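Local structure of cysteine protease-like VirA (Shigella flexneri, 3EB8) at residues N138-D143 and P333-L338. The protein is a secreted virulence effector required for bacterial entry into epithelial cells and spread within and between them, though it appears not to be a protease despite its name. Numbering follows the deposited sequence.
Sequences NSVWHD and PSSEGL
The Trp141 indole turns the edge of its benzo ring to the backbone of Pro333: CZ2 lies 3.0 Å from Pro333 O, which sits near the ring plane, and CH2 is 4.2 Å from Pro333 CB. Val140 CG1, from the preceding residue, lies over one face near its rim, 3.5 Å above the ring, while Ser334 CA approaches CZ2 obliquely at 3.6 Å. With CG anti to its carbonyl carbon (chi1 -56°), Trp141 brings its benzo edge up to Pro333 and Ser334, and the indole N-H is hydrogen-bonded to Lys187 O, a polar anchor that should limit rotation of the ring. Beside it, Val140 and Leu338 meet through methyls, CG2 to CD1 at 4.0 Å. No hydrogen bond joins 138-143 to 333-338; Ser335 OG, 4.0 Å from Asn138 CA, is instead hydrogen-bonded to Phe137 O, just before 138-143. Ser334 N-caps helix 335-341, its OG accepting from Gly337 N at 3.0 Å, almost straight at 171°. The contact thus joins the first turns of helices 140-149 and 335-341. Helix 226-234, within the tubulin-binding region 182-273, packs against both segments: Thr233 touches Trp141, and Ser230 touches Pro333 and Leu338. Residues 333-338 belong to the connection between antiparallel strands 315-327 and 348-356 of the mixed sheet.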
# COMPACT_ATOMS: atom_id res chain seq x y z
N ASN A 138 -11.39 -11.83 11.50
CA ASN A 138 -12.26 -12.98 11.35
C ASN A 138 -12.39 -13.47 9.90
O ASN A 138 -12.39 -14.67 9.64
CB ASN A 138 -13.66 -12.70 11.92
CG ASN A 138 -13.81 -13.17 13.36
OD1 ASN A 138 -12.82 -13.47 14.04
ND2 ASN A 138 -15.06 -13.24 13.83
N SER A 139 -12.50 -12.54 8.96
CA SER A 139 -12.78 -12.92 7.59
C SER A 139 -11.53 -13.12 6.74
O SER A 139 -11.64 -13.31 5.52
CB SER A 139 -13.70 -11.90 6.93
OG SER A 139 -13.07 -10.65 6.81
N VAL A 140 -10.35 -13.10 7.37
CA VAL A 140 -9.10 -13.03 6.63
C VAL A 140 -8.87 -14.17 5.62
O VAL A 140 -8.44 -13.91 4.50
CB VAL A 140 -7.87 -12.87 7.56
CG1 VAL A 140 -7.65 -14.11 8.37
CG2 VAL A 140 -6.63 -12.55 6.75
N TRP A 141 -9.16 -15.41 6.01
CA TRP A 141 -9.01 -16.54 5.08
C TRP A 141 -9.90 -16.41 3.84
O TRP A 141 -9.45 -16.65 2.72
CB TRP A 141 -9.30 -17.89 5.75
CG TRP A 141 -8.51 -18.24 6.98
CD1 TRP A 141 -8.90 -19.09 7.98
CD2 TRP A 141 -7.20 -17.78 7.34
NE1 TRP A 141 -7.93 -19.17 8.94
CE2 TRP A 141 -6.87 -18.38 8.58
CE3 TRP A 141 -6.28 -16.92 6.74
CZ2 TRP A 141 -5.66 -18.14 9.22
CZ3 TRP A 141 -5.07 -16.68 7.38
CH2 TRP A 141 -4.77 -17.28 8.62
N HIS A 142 -11.16 -16.04 4.03
CA HIS A 142 -12.08 -15.89 2.89
C HIS A 142 -11.70 -14.68 2.06
O HIS A 142 -11.85 -14.68 0.84
CB HIS A 142 -13.54 -15.80 3.36
CG HIS A 142 -14.02 -17.01 4.09
ND1 HIS A 142 -13.46 -17.45 5.27
CD2 HIS A 142 -15.02 -17.88 3.80
CE1 HIS A 142 -14.08 -18.53 5.68
NE2 HIS A 142 -15.03 -18.82 4.81
N ASP A 143 -11.22 -13.64 2.73
CA ASP A 143 -10.73 -12.44 2.06
C ASP A 143 -9.57 -12.74 1.08
O ASP A 143 -9.61 -12.34 -0.07
CB ASP A 143 -10.32 -11.38 3.09
CG ASP A 143 -11.52 -10.84 3.85
OD1 ASP A 143 -12.65 -11.00 3.34
OD2 ASP A 143 -11.34 -10.27 4.96
N PRO A 333 -0.41 -17.81 12.00
CA PRO A 333 -1.39 -17.52 10.96
C PRO A 333 -2.81 -17.90 11.41
O PRO A 333 -3.32 -18.93 11.00
CB PRO A 333 -0.94 -18.42 9.79
CG PRO A 333 0.37 -18.95 10.16
CD PRO A 333 0.45 -18.94 11.64
N SER A 334 -3.42 -17.07 12.25
CA SER A 334 -4.81 -17.21 12.63
C SER A 334 -5.35 -15.83 12.97
O SER A 334 -4.60 -14.89 13.18
CB SER A 334 -4.96 -18.12 13.85
OG SER A 334 -4.53 -17.47 15.04
N SER A 335 -6.67 -15.72 13.03
CA SER A 335 -7.31 -14.49 13.43
C SER A 335 -6.87 -14.04 14.83
O SER A 335 -6.71 -12.85 15.07
CB SER A 335 -8.82 -14.68 13.35
OG SER A 335 -9.14 -15.30 12.12
N GLU A 336 -6.69 -14.97 15.76
CA GLU A 336 -6.14 -14.61 17.07
C GLU A 336 -4.70 -14.09 16.94
O GLU A 336 -4.39 -13.02 17.44
CB GLU A 336 -6.19 -15.77 18.10
CG GLU A 336 -5.52 -15.42 19.44
CD GLU A 336 -5.71 -16.45 20.52
OE1 GLU A 336 -4.94 -16.43 21.52
OE2 GLU A 336 -6.65 -17.26 20.39
N GLY A 337 -3.85 -14.85 16.27
CA GLY A 337 -2.48 -14.43 16.01
C GLY A 337 -2.39 -13.04 15.38
O GLY A 337 -1.61 -12.19 15.84
N LEU A 338 -3.20 -12.80 14.36
CA LEU A 338 -3.21 -11.55 13.61
C LEU A 338 -3.69 -10.32 14.43
O LEU A 338 -2.98 -9.33 14.54
CB LEU A 338 -4.01 -11.70 12.30
CG LEU A 338 -3.49 -12.71 11.26
CD1 LEU A 338 -4.13 -12.55 9.87
CD2 LEU A 338 -1.99 -12.61 11.17